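PDB 3K2V: putative D-arabinose 5-phosphate isomerase from Klebsiella pneumoniae subsp. pneumoniae, which probably interconverts D-arabinose 5-phosphate and D-ribulose 5-phosphate, and binds CMP-Kdo at its tandem CBS domains. Local coordinates for residues M34-I40 and L137-V141; V43-L49 and A95-M101; C67-I73 and A132-L137. All blocks are in the same frame, centred on the assembly; numbering follows the deposited sequence. Where two conformers were deposited one is given.

How the contacts relate
All three contacts are partly buried, at different depths. Contact 1, whose centre lies about 9 Å from the chain centre, and contact 3, at about 12 Å, bridge elements of the two sheets; both use strand 136-142 and share Leu137, and Leu138 CD1 of contact 1 packs on Asp133 of contact 3. Contact 2, about 15 Å out, packs 95-101 against the end of the first sheet beside strand 63-67, with 43-49 leading from strand 42-43; the Val43 carbonyl probably accepts from Cys67 N of contact 3. In each, two backbone bonds fix the pairing. Contact 1 adds mainly apolar packing, contact 2 N-caps and a bridging water, and contact 3, alone in having exposed touching residues, carboxylates and a sulfate.

Contact 1: residues M34-I40 and L137-V141; sequences MHTGDEI and LLGVV
His35 and Val140 pair as a single antiparallel, hydrogen-bonded bridge: His35 N donates to Val140 O at 2.9 Å, and Val140 N returns a bond to His35 O at 3.1 Å, lying in the carbonyl plane on a lone pair. The imidazole of His35 meets the same Val140 carbonyl with its edge, CD2 standing 3.5 Å from Val140 O near the ring plane, while its NE2 has a weak hydrogen bond to Asp145. Selenomethionine Met34 turns CG between its own N and carbonyl carbon (chi1 69°) and then runs extended, which carries SE past Gly139 CA and brings CE to 4.1 Å from Leu138 CB. Closer to its backbone, Met34 CB rests against Val141 CG2 at 3.7 Å in the conformer given. Leu138 and Gly139 together face Val131 in a classic beta bulge of strand 136-142, so the loop from the first CBS repeat docks on an irregular edge strand of the second. Gly139 brings its bare CA to 3.0 Å from His35 O. From the other end of the loop Ile40 uses two branches: CD1 lies against Leu138 O and Gly139 CA, and CG2 touches Leu137 CD2 at 3.7 Å, the two side chains running antiparallel alongside each other. In the conformer given, Val140 CG2 meets the same Ile40 CG2 at 4.1 Å.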
HETATM    1  N   MSE A  34      16.231  -1.865   8.269  1.00 19.57           N
HETATM    2  CA  MSE A  34      15.479  -0.661   8.027  1.00 18.04           C
HETATM    3  C   MSE A  34      16.195   0.320   7.086  1.00 17.57           C
HETATM    4  O   MSE A  34      17.424   0.314   6.965  1.00 15.88           O
HETATM    5  CB  MSE A  34      15.179   0.047   9.343  1.00 17.76           C
HETATM    6  CG  MSE A  34      16.392   0.646  10.017  1.00 17.70           C
HETATM    7 SE   MSE A  34      15.945   1.314  11.753  0.80 17.87          SE
HETATM    8  CE  MSE A  34      17.622   2.038  12.245  1.00 16.77           C
ATOM      9  N   HIS A  35      15.399   1.183   6.458  1.00 17.26           N
ATOM     10  CA  HIS A  35      15.894   2.320   5.698  1.00 17.17           C
ATOM     11  C   HIS A  35      16.280   3.439   6.652  1.00 17.09           C
ATOM     12  O   HIS A  35      15.535   3.773   7.571  1.00 17.71           O
ATOM     13  CB  HIS A  35      14.811   2.802   4.710  1.00 18.06           C
ATOM     14  CG  HIS A  35      14.401   1.739   3.747  1.00 19.35           C
ATOM     15  ND1 HIS A  35      15.186   1.371   2.675  1.00 23.77           N
ATOM     16  CD2 HIS A  35      13.342   0.894   3.751  1.00 22.02           C
ATOM     17  CE1 HIS A  35      14.601   0.370   2.034  1.00 25.47           C
ATOM     18  NE2 HIS A  35      13.475   0.071   2.662  1.00 23.17           N
ATOM     19  N   THR A  36      17.441   4.029   6.417  1.00 16.86           N
ATOM     20  CA  THR A  36      17.964   5.106   7.259  1.00 17.31           C
ATOM     21  C   THR A  36      18.462   6.216   6.372  1.00 17.50           C
ATOM     22  O   THR A  36      18.508   6.070   5.152  1.00 17.34           O
ATOM     23  CB  THR A  36      19.139   4.606   8.127  1.00 17.99           C
ATOM     24  OG1 THR A  36      20.222   4.257   7.275  1.00 16.21           O
ATOM     25  CG2 THR A  36      18.732   3.380   8.910  1.00 17.33           C
ATOM     26  N   GLY A  37      18.808   7.341   6.987  1.00 19.04           N
ATOM     27  CA  GLY A  37      19.444   8.447   6.283  1.00 20.03           C
ATOM     28  C   GLY A  37      18.534   9.002   5.205  1.00 21.02           C
ATOM     29  O   GLY A  37      17.331   9.199   5.427  1.00 20.68           O
ATOM     30  N   ASP A  38      19.101   9.190   4.021  1.00 21.55           N
ATOM     31  CA  ASP A  38      18.364   9.734   2.896  1.00 22.87           C
ATOM     32  C   ASP A  38      17.283   8.812   2.379  1.00 21.22           C
ATOM     33  O   ASP A  38      16.438   9.281   1.616  1.00 21.89           O
ATOM     34  CB  ASP A  38      19.297  10.062   1.732  1.00 24.50           C
ATOM     35  CG  ASP A  38      20.256  11.213   2.040  1.00 29.91           C
ATOM     36  OD1 ASP A  38      19.967  12.033   2.942  1.00 35.76           O
ATOM     37  OD2 ASP A  38      21.312  11.294   1.363  1.00 36.33           O
ATOM     38  N   GLU A  39      17.289   7.529   2.771  1.00 19.30           N
ATOM     39  CA  GLU A  39      16.224   6.645   2.313  0.50 18.82           C
ATOM     40  C   GLU A  39      14.941   6.784   3.159  1.00 18.23           C
ATOM     41  O   GLU A  39      13.911   6.231   2.797  1.00 17.69           O
ATOM     42  CB  GLU A  39      16.694   5.192   2.226  0.50 18.69           C
ATOM     43  CG  GLU A  39      17.661   4.938   1.072  0.50 19.44           C
ATOM     44  CD  GLU A  39      19.059   5.453   1.368  0.50 21.89           C
ATOM     45  OE1 GLU A  39      19.499   6.394   0.678  0.50 25.32           O
ATOM     46  OE2 GLU A  39      19.718   4.930   2.302  0.50 23.29           O
ATOM     47  N   ILE A  40      15.003   7.514   4.272  1.00 17.55           N
ATOM     48  CA  ILE A  40      13.816   7.763   5.089  1.00 17.70           C
ATOM     49  C   ILE A  40      12.962   8.847   4.400  1.00 17.14           C
ATOM     50  O   ILE A  40      13.452   9.927   4.098  1.00 16.53           O
ATOM     51  CB  ILE A  40      14.153   8.258   6.525  1.00 17.81           C
ATOM     52  CG1 ILE A  40      15.023   7.252   7.279  1.00 18.67           C
ATOM     53  CG2 ILE A  40      12.868   8.531   7.354  1.00 17.13           C
ATOM     54  CD1 ILE A  40      15.515   7.805   8.632  1.00 17.61           C
ATOM     55  N   LEU A 137      12.728   9.475  15.291  1.00 15.43           N
ATOM     56  CA  LEU A 137      12.649   8.593  14.125  1.00 15.64           C
ATOM     57  C   LEU A 137      14.041   8.148  13.712  1.00 15.22           C
ATOM     58  O   LEU A 137      14.856   8.980  13.364  1.00 15.44           O
ATOM     59  CB  LEU A 137      11.969   9.312  12.954  1.00 15.38           C
ATOM     60  CG  LEU A 137      11.735   8.486  11.675  1.00 16.30           C
ATOM     61  CD1 LEU A 137      10.861   7.272  11.966  1.00 16.13           C
ATOM     62  CD2 LEU A 137      11.108   9.308  10.541  1.00 17.36           C
ATOM     63  N   LEU A 138      14.285   6.833  13.715  1.00 15.01           N
ATOM     64  CA  LEU A 138      15.583   6.262  13.328  1.00 15.14           C
ATOM     65  C   LEU A 138      15.570   5.631  11.945  1.00 15.11           C
ATOM     66  O   LEU A 138      16.607   5.480  11.301  1.00 15.19           O
ATOM     67  CB  LEU A 138      15.957   5.154  14.334  1.00 14.87           C
ATOM     68  CG  LEU A 138      16.073   5.570  15.800  1.00 15.71           C
ATOM     69  CD1 LEU A 138      16.509   4.373  16.680  1.00 14.99           C
ATOM     70  CD2 LEU A 138      17.052   6.746  15.938  1.00 14.42           C
ATOM     71  N   GLY A 139      14.392   5.213  11.505  1.00 15.02           N
ATOM     72  CA  GLY A 139      14.295   4.500  10.256  1.00 15.60           C
ATOM     73  C   GLY A 139      12.872   4.052   9.981  1.00 15.53           C
ATOM     74  O   GLY A 139      11.962   4.351  10.745  1.00 14.87           O
ATOM     75  N   VAL A 140      12.703   3.341   8.868  1.00 16.55           N
ATOM     76  CA  VAL A 140      11.404   2.833   8.446  0.80 17.21           C
ATOM     77  C   VAL A 140      11.622   1.463   7.835  1.00 17.28           C
ATOM     78  O   VAL A 140      12.631   1.230   7.162  1.00 17.28           O
ATOM     79  CB  VAL A 140      10.738   3.772   7.426  0.80 18.22           C
ATOM     80  CG1 VAL A 140       9.413   3.226   6.967  0.80 19.42           C
ATOM     81  CG2 VAL A 140      10.537   5.169   8.017  0.80 18.82           C
ATOM     82  N   VAL A 141      10.692   0.556   8.106  0.60 17.75           N
ATOM     83  CA  VAL A 141      10.704  -0.777   7.524  0.60 17.62           C
ATOM     84  C   VAL A 141       9.397  -0.990   6.786  0.60 17.55           C
ATOM     85  O   VAL A 141       8.339  -0.725   7.339  0.60 17.53           O
ATOM     86  CB  VAL A 141      10.794  -1.893   8.582  0.60 18.04           C
ATOM     87  CG1 VAL A 141      10.961  -3.256   7.881  0.60 18.22           C
ATOM     88  CG2 VAL A 141      11.920  -1.642   9.546  0.60 17.91           C
TER

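Contact 2: residues V43-L49 and A95-M101; sequences VGLQATL and ASIADVM
Two nearly straight backbone hydrogen bonds fasten the segments around the close Thr48–Ser96 pair: Ile97 N donates to Ala47 O at 2.9 Å (174° at the hydrogen), and Leu49 N donates to Ala95 O at 2.8 Å. Both donors are tilted from the acceptor's carbonyl plane, Leu49 N by 32°. A water adds a third link, giving hydrogens to Leu45 O and Ala47 O and accepting from Ala98 N. Ala47 O is thus gripped from both the chain and the solvent. Capping bonds come next. Thr48 OG1 accepts from Asp51 N; Ser96 OG, in the conformer given, takes a long, bent bond from Asp99 N at 3.3 Å, at the start of the short, weakly bonded helix 97-100. The two N-cap residues pair, Thr48 CA and Ser96 CA 4.1 Å apart. Among the apolar contacts, Ile97 holds CG1 anti to its N (chi1 -158°), which leaves CG2 between N and the carbonyl carbon, 3.4 Å from Ala47 O and beside Gly44 O, with Ala47 CB next. Its CD1 meets Leu49 CD1 at 4.1 Å, the two side chains crossing at about a right angle. Leu49 CD2 also touches Ala95 CB. Leu45 CD1 lies 3.9 Å from CE of selenomethionine Met101 and also meets Ala98 CB. Phe77 backs Leu49 and Ile97, and Phe86 of the second subunit packs on Leu49. Bonds across the segments use no polar side chain; the side chains that meet are apolar.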
ATOM      1  N   VAL A  43       9.084  14.825   5.683  1.00 15.95           N
ATOM      2  CA  VAL A  43       8.959  16.245   5.395  1.00 16.32           C
ATOM      3  C   VAL A  43       8.699  16.970   6.702  1.00 16.15           C
ATOM      4  O   VAL A  43       8.435  16.358   7.728  1.00 15.35           O
ATOM      5  CB  VAL A  43       7.822  16.561   4.382  1.00 16.78           C
ATOM      6  CG1 VAL A  43       8.064  15.816   3.060  1.00 18.40           C
ATOM      7  CG2 VAL A  43       6.429  16.209   4.943  1.00 15.41           C
ATOM      8  N   GLY A  44       8.819  18.284   6.659  1.00 17.10           N
ATOM      9  CA  GLY A  44       8.576  19.121   7.820  1.00 17.77           C
ATOM     10  C   GLY A  44       7.127  19.506   8.012  1.00 18.17           C
ATOM     11  O   GLY A  44       6.265  19.305   7.128  1.00 17.30           O
ATOM     12  N   LEU A  45       6.873  20.111   9.165  1.00 18.32           N
ATOM     13  CA  LEU A  45       5.523  20.466   9.572  1.00 19.45           C
ATOM     14  C   LEU A  45       4.891  21.516   8.665  1.00 19.47           C
ATOM     15  O   LEU A  45       3.670  21.531   8.530  1.00 20.46           O
ATOM     16  CB  LEU A  45       5.495  20.964  11.022  1.00 20.04           C
ATOM     17  CG  LEU A  45       4.102  21.214  11.632  1.00 22.27           C
ATOM     18  CD1 LEU A  45       3.329  19.904  11.674  1.00 23.20           C
ATOM     19  CD2 LEU A  45       4.237  21.827  13.029  1.00 24.35           C
ATOM     20  N   GLN A  46       5.691  22.367   8.017  1.00 18.55           N
ATOM     21  CA  GLN A  46       5.138  23.374   7.102  1.00 19.40           C
ATOM     22  C   GLN A  46       5.049  22.900   5.638  1.00 17.95           C
ATOM     23  O   GLN A  46       4.726  23.689   4.769  1.00 17.69           O
ATOM     24  CB  GLN A  46       5.949  24.692   7.151  1.00 20.17           C
ATOM     25  CG  GLN A  46       6.345  25.176   8.556  1.00 25.79           C
ATOM     26  CD  GLN A  46       5.195  25.148   9.539  1.00 29.91           C
ATOM     27  OE1 GLN A  46       4.076  25.529   9.208  1.00 35.21           O
ATOM     28  NE2 GLN A  46       5.467  24.687  10.760  1.00 34.55           N
ATOM     29  N   ALA A  47       5.325  21.631   5.363  1.00 16.35           N
ATOM     30  CA  ALA A  47       5.275  21.129   3.981  1.00 16.18           C
ATOM     31  C   ALA A  47       3.855  21.190   3.423  1.00 15.15           C
ATOM     32  O   ALA A  47       2.885  21.057   4.159  1.00 14.84           O
ATOM     33  CB  ALA A  47       5.776  19.708   3.904  1.00 14.86           C
ATOM     34  N   THR A  48       3.747  21.381   2.116  1.00 14.87           N
ATOM     35  CA  THR A  48       2.471  21.270   1.438  1.00 14.64           C
ATOM     36  C   THR A  48       2.179  19.791   1.222  1.00 14.22           C
ATOM     37  O   THR A  48       3.081  18.937   1.302  1.00 14.04           O
ATOM     38  CB  THR A  48       2.464  21.983   0.077  1.00 14.37           C
ATOM     39  OG1 THR A  48       3.364  21.295  -0.807  1.00 14.39           O
ATOM     40  CG2 THR A  48       2.852  23.452   0.218  1.00 16.16           C
ATOM     41  N   LEU A  49       0.924  19.475   0.957  1.00 13.42           N
ATOM     42  CA  LEU A  49       0.560  18.118   0.579  1.00 13.74           C
ATOM     43  C   LEU A  49       1.329  17.679  -0.665  1.00 14.54           C
ATOM     44  O   LEU A  49       1.765  16.540  -0.715  1.00 14.56           O
ATOM     45  CB  LEU A  49      -0.935  18.002   0.313  1.00 13.56           C
ATOM     46  CG  LEU A  49      -1.487  16.694  -0.240  1.00 14.35           C
ATOM     47  CD1 LEU A  49      -1.081  15.453   0.609  1.00 14.13           C
ATOM     48  CD2 LEU A  49      -3.015  16.822  -0.376  1.00 16.76           C
ATOM     49  N   ALA A  95      -3.672  21.970  -0.168  1.00 16.52           N
ATOM     50  CA  ALA A  95      -3.627  21.610   1.260  1.00 15.52           C
ATOM     51  C   ALA A  95      -2.203  21.551   1.846  1.00 14.67           C
ATOM     52  O   ALA A  95      -1.217  21.290   1.135  1.00 14.72           O
ATOM     53  CB  ALA A  95      -4.320  20.252   1.500  1.00 15.12           C
ATOM     54  N   SER A  96      -2.097  21.810   3.139  0.50 14.44           N
ATOM     55  CA  SER A  96      -0.841  21.630   3.851  0.50 14.58           C
ATOM     56  C   SER A  96      -0.816  20.205   4.382  0.50 14.40           C
ATOM     57  O   SER A  96      -1.872  19.599   4.551  0.50 14.37           O
ATOM     58  CB  SER A  96      -0.755  22.625   4.995  0.50 14.87           C
ATOM     59  OG  SER A  96      -1.536  22.177   6.080  0.50 15.49           O
ATOM     60  N   ILE A  97       0.372  19.661   4.632  1.00 13.69           N
ATOM     61  CA  ILE A  97       0.491  18.320   5.201  1.00 13.93           C
ATOM     62  C   ILE A  97      -0.021  18.277   6.638  1.00 14.27           C
ATOM     63  O   ILE A  97      -0.623  17.291   7.049  1.00 14.90           O
ATOM     64  CB  ILE A  97       1.917  17.703   5.080  1.00 13.64           C
ATOM     65  CG1 ILE A  97       1.853  16.172   5.172  1.00 14.44           C
ATOM     66  CG2 ILE A  97       2.906  18.323   6.131  1.00 12.51           C
ATOM     67  CD1 ILE A  97       0.946  15.458   4.145  1.00 14.42           C
ATOM     68  N   ALA A  98       0.176  19.356   7.369  1.00 15.28           N
ATOM     69  CA  ALA A  98      -0.202  19.433   8.788  1.00 16.74           C
ATOM     70  C   ALA A  98      -1.729  19.263   8.954  1.00 17.50           C
ATOM     71  O   ALA A  98      -2.202  18.735   9.951  1.00 18.45           O
ATOM     72  CB  ALA A  98       0.206  20.797   9.369  1.00 16.69           C
ATOM     73  N   ASP A  99      -2.479  19.683   7.959  1.00 17.54           N
ATOM     74  CA  ASP A  99      -3.922  19.599   8.060  1.00 18.21           C
ATOM     75  C   ASP A  99      -4.502  18.223   7.731  1.00 17.60           C
ATOM     76  O   ASP A  99      -5.626  17.936   8.127  1.00 17.43           O
ATOM     77  CB  ASP A  99      -4.533  20.667   7.175  1.00 18.53           C
ATOM     78  CG  ASP A  99      -4.236  22.069   7.681  1.00 20.54           C
ATOM     79  OD1 ASP A  99      -3.814  22.261   8.877  1.00 25.34           O
ATOM     80  OD2 ASP A  99      -4.407  22.990   6.869  1.00 18.07           O
ATOM     81  N   VAL A 100      -3.756  17.389   7.009  1.00 17.58           N
ATOM     82  CA  VAL A 100      -4.273  16.103   6.560  1.00 16.79           C
ATOM     83  C   VAL A 100      -3.514  14.876   7.062  1.00 17.77           C
ATOM     84  O   VAL A 100      -3.956  13.744   6.847  1.00 17.36           O
ATOM     85  CB  VAL A 100      -4.399  16.045   5.026  1.00 17.21           C
ATOM     86  CG1 VAL A 100      -5.337  17.153   4.529  1.00 16.17           C
ATOM     87  CG2 VAL A 100      -3.021  16.110   4.305  1.00 14.82           C
HETATM   88  N   MSE A 101      -2.375  15.081   7.721  1.00 17.41           N
HETATM   89  CA  MSE A 101      -1.591  13.962   8.240  1.00 17.77           C
HETATM   90  C   MSE A 101      -2.323  13.205   9.354  1.00 18.15           C
HETATM   91  O   MSE A 101      -3.173  13.776  10.038  1.00 17.29           O
HETATM   92  CB  MSE A 101      -0.275  14.476   8.816  1.00 17.64           C
HETATM   93  CG  MSE A 101      -0.426  15.341  10.017  1.00 17.05           C
HETATM   94 SE   MSE A 101       1.302  16.069  10.614  0.80 18.59          SE
HETATM   95  CE  MSE A 101       0.655  17.143  12.073  1.00 20.10           C
TER
HETATM   96  O   HOH W   1       1.995  21.794   6.629  1.00 15.88           O

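Contact 3: residues C67-I73 and A132-L137. With SO4 (sulfate ion), chain D.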
ATOM      1  N   CYS A  67       8.118  15.220  10.482  1.00 17.00           N
ATOM      2  CA  CYS A  67       9.034  15.343  11.625  1.00 17.88           C
ATOM      3  C   CYS A  67       9.341  16.791  11.928  1.00 18.60           C
ATOM      4  O   CYS A  67       9.321  17.639  11.043  1.00 19.68           O
ATOM      5  CB  CYS A  67      10.361  14.632  11.321  1.00 17.78           C
ATOM      6  SG  CYS A  67      10.201  12.853  11.173  1.00 22.23           S
ATOM      7  N   ASP A  68       9.669  17.073  13.183  1.00 19.28           N
ATOM      8  CA  ASP A  68      10.197  18.377  13.539  1.00 19.88           C
ATOM      9  C   ASP A  68      11.710  18.448  13.270  1.00 20.49           C
ATOM     10  O   ASP A  68      12.300  17.496  12.729  1.00 20.08           O
ATOM     11  CB  ASP A  68       9.835  18.732  14.979  1.00 19.97           C
ATOM     12  CG  ASP A  68      10.578  17.914  16.010  1.00 21.73           C
ATOM     13  OD1 ASP A  68      11.606  17.226  15.693  1.00 21.55           O
ATOM     14  OD2 ASP A  68      10.117  17.981  17.174  1.00 20.95           O
ATOM     15  N   ASP A  69      12.331  19.564  13.649  1.00 21.12           N
ATOM     16  CA  ASP A  69      13.747  19.800  13.353  1.00 22.24           C
ATOM     17  C   ASP A  69      14.671  18.868  14.103  1.00 21.29           C
ATOM     18  O   ASP A  69      15.815  18.750  13.730  1.00 21.69           O
ATOM     19  CB  ASP A  69      14.165  21.247  13.656  1.00 23.10           C
ATOM     20  CG  ASP A  69      13.570  22.243  12.673  1.00 27.86           C
ATOM     21  OD1 ASP A  69      13.191  21.838  11.540  1.00 31.52           O
ATOM     22  OD2 ASP A  69      13.488  23.440  13.035  1.00 33.24           O
ATOM     23  N   ASP A  70      14.178  18.242  15.169  1.00 20.86           N
ATOM     24  CA  ASP A  70      14.949  17.262  15.934  1.00 20.78           C
ATOM     25  C   ASP A  70      14.709  15.822  15.477  1.00 20.16           C
ATOM     26  O   ASP A  70      15.143  14.883  16.144  1.00 19.74           O
ATOM     27  CB  ASP A  70      14.600  17.397  17.421  1.00 20.95           C
ATOM     28  CG  ASP A  70      14.928  18.792  17.971  1.00 23.37           C
ATOM     29  OD1 ASP A  70      16.072  19.255  17.783  1.00 22.61           O
ATOM     30  OD2 ASP A  70      14.034  19.427  18.573  1.00 25.66           O
HETATM   31  N   MSE A  71      14.010  15.651  14.351  1.00 19.36           N
HETATM   32  CA  MSE A  71      13.606  14.337  13.840  1.00 18.99           C
HETATM   33  C   MSE A  71      12.677  13.576  14.786  1.00 18.75           C
HETATM   34  O   MSE A  71      12.627  12.351  14.762  1.00 18.63           O
HETATM   35  CB  MSE A  71      14.823  13.476  13.447  1.00 19.60           C
HETATM   36  CG  MSE A  71      15.535  13.937  12.190  1.00 22.49           C
HETATM   37 SE   MSE A  71      14.415  13.878  10.579  0.80 25.38          SE
HETATM   38  CE  MSE A  71      13.950  12.083  10.655  1.00 22.02           C
ATOM     39  N   ASN A  72      11.910  14.291  15.602  1.00 17.84           N
ATOM     40  CA  ASN A  72      10.828  13.676  16.333  1.00 17.89           C
ATOM     41  C   ASN A  72       9.593  13.564  15.446  1.00 17.89           C
ATOM     42  O   ASN A  72       9.290  14.461  14.669  1.00 18.18           O
ATOM     43  CB  ASN A  72      10.483  14.488  17.568  1.00 18.46           C
ATOM     44  CG  ASN A  72      11.551  14.410  18.614  1.00 21.02           C
ATOM     45  OD1 ASN A  72      12.097  13.341  18.878  1.00 23.97           O
ATOM     46  ND2 ASN A  72      11.862  15.547  19.225  1.00 24.42           N
ATOM     47  N   ILE A  73       8.891  12.462  15.586  1.00 17.71           N
ATOM     48  CA  ILE A  73       7.731  12.153  14.767  1.00 17.53           C
ATOM     49  C   ILE A  73       6.565  13.015  15.225  1.00 17.74           C
ATOM     50  O   ILE A  73       6.202  12.990  16.385  1.00 17.72           O
ATOM     51  CB  ILE A  73       7.333  10.672  14.949  1.00 17.40           C
ATOM     52  CG1 ILE A  73       8.474   9.742  14.481  1.00 18.04           C
ATOM     53  CG2 ILE A  73       6.043  10.340  14.219  1.00 17.45           C
ATOM     54  CD1 ILE A  73       8.407   8.337  15.117  1.00 16.35           C
ATOM     55  N   ALA A 132      11.689   3.750  15.910  1.00 15.20           N
ATOM     56  CA  ALA A 132      11.902   4.920  16.742  1.00 16.14           C
ATOM     57  C   ALA A 132      12.469   4.587  18.097  1.00 16.16           C
ATOM     58  O   ALA A 132      12.253   3.490  18.633  1.00 15.77           O
ATOM     59  CB  ALA A 132      10.577   5.694  16.948  1.00 15.88           C
ATOM     60  N   ASP A 133      13.157   5.577  18.651  1.00 16.47           N
ATOM     61  CA  ASP A 133      13.499   5.632  20.069  1.00 16.99           C
ATOM     62  C   ASP A 133      12.635   6.730  20.710  1.00 17.26           C
ATOM     63  O   ASP A 133      12.960   7.918  20.635  1.00 16.30           O
ATOM     64  CB  ASP A 133      14.979   5.957  20.255  1.00 17.46           C
ATOM     65  CG  ASP A 133      15.324   6.288  21.714  1.00 20.57           C
ATOM     66  OD1 ASP A 133      14.651   5.737  22.623  1.00 24.57           O
ATOM     67  OD2 ASP A 133      16.218   7.137  21.955  1.00 20.63           O
ATOM     68  N   GLY A 134      11.523   6.342  21.327  1.00 17.83           N
ATOM     69  CA  GLY A 134      10.577   7.337  21.865  1.00 18.02           C
ATOM     70  C   GLY A 134       9.890   8.009  20.690  1.00 18.21           C
ATOM     71  O   GLY A 134       9.270   7.318  19.884  1.00 18.38           O
ATOM     72  N   ASP A 135      10.021   9.330  20.555  1.00 17.40           N
ATOM     73  CA  ASP A 135       9.560  10.036  19.342  1.00 18.45           C
ATOM     74  C   ASP A 135      10.624  10.217  18.271  1.00 17.53           C
ATOM     75  O   ASP A 135      10.317  10.700  17.186  1.00 17.45           O
ATOM     76  CB  ASP A 135       9.016  11.415  19.706  1.00 19.37           C
ATOM     77  CG  ASP A 135       7.719  11.343  20.481  1.00 22.49           C
ATOM     78  OD1 ASP A 135       7.028  10.308  20.415  1.00 25.51           O
ATOM     79  OD2 ASP A 135       7.394  12.328  21.160  1.00 26.71           O
ATOM     80  N   HIS A 136      11.871   9.836  18.556  1.00 16.52           N
ATOM     81  CA  HIS A 136      12.974  10.074  17.623  1.00 15.87           C
ATOM     82  C   HIS A 136      12.950   9.019  16.513  1.00 15.92           C
ATOM     83  O   HIS A 136      13.168   7.835  16.764  1.00 15.70           O
ATOM     84  CB  HIS A 136      14.308  10.045  18.369  1.00 15.86           C
ATOM     85  CG  HIS A 136      15.518  10.262  17.513  1.00 15.52           C
ATOM     86  ND1 HIS A 136      16.773   9.866  17.924  1.00 17.48           N
ATOM     87  CD2 HIS A 136      15.679  10.802  16.282  1.00 16.68           C
ATOM     88  CE1 HIS A 136      17.659  10.174  16.990  1.00 16.75           C
ATOM     89  NE2 HIS A 136      17.022  10.733  15.978  1.00 15.69           N
ATOM     90  N   LEU A 137      12.728   9.475  15.291  1.00 15.43           N
ATOM     91  CA  LEU A 137      12.649   8.593  14.125  1.00 15.64           C
ATOM     92  C   LEU A 137      14.041   8.148  13.712  1.00 15.22           C
ATOM     93  O   LEU A 137      14.856   8.980  13.364  1.00 15.44           O
ATOM     94  CB  LEU A 137      11.969   9.312  12.954  1.00 15.38           C
ATOM     95  CG  LEU A 137      11.735   8.486  11.675  1.00 16.30           C
ATOM     96  CD1 LEU A 137      10.861   7.272  11.966  1.00 16.13           C
ATOM     97  CD2 LEU A 137      11.108   9.308  10.541  1.00 17.36           C
TER
HETATM   98  S   SO4 D 332      10.789  10.997  23.889  1.00 80.02           S
HETATM   99  O1  SO4 D 332       9.895  12.138  23.666  1.00 79.89           O
HETATM  100  O2  SO4 D 332       9.999   9.842  24.351  1.00 80.03           O
HETATM  101  O3  SO4 D 332      11.494  10.689  22.630  1.00 73.27           O
HETATM  102  O4  SO4 D 332      11.713  11.374  24.977  1.00 79.04           O
HETATM  103  O   HOH W   2       4.912  10.886  17.716  1.00 30.13           O
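Leu137 N donates to Met71 O at 2.9 Å, almost in line with the Met71 carbonyl, and Ile73 N to Asp135 O at 2.8 Å, so the two hairpin turns are joined by a single backbone bridge at Asn72 and His136. Asp135 O is also approached by Asn72 CA at 3.1 Å in a CA-H...O contact. The imidazole of His136 presents its edge to Met71 O, which lies in the ring plane. The Asn72 amide stands steeply to the Asp135 carboxylate, 74° between planes, with OD1 of the asparagine 3.7 Å from Asp135 CB. Selenomethionine Met71 folds at both outer torsions (chi2 -62°, chi3 -56°), bringing CE to Leu137 CD2 at 4.0 Å; Cys67 SG touches the same methyl at 3.7 Å, and Ile73 CG1 packs on Leu137 CB. Further out, Asp68 OD1 holds the first turn, a type I turn with an Asx turn at Asp68: it accepts from Asp70 N and Asn72 N, which come from opposite faces of the carboxylate. The second turn, type II' from Asp133 to His136, gives Asp135 N to O3 of a sulfate, probably from the crystallisation liquor, at 2.9 Å, while Asp135 OD1 forms a salt bridge with Arg107. The contact thereby ties the loop between strands 63-67 and 73-78 to the hairpin of strands 128-133 and 136-142, with Leu130 touching Ile73 and Leu137, and Arg107 of strand 107-108 alongside Ile73 and Ala132.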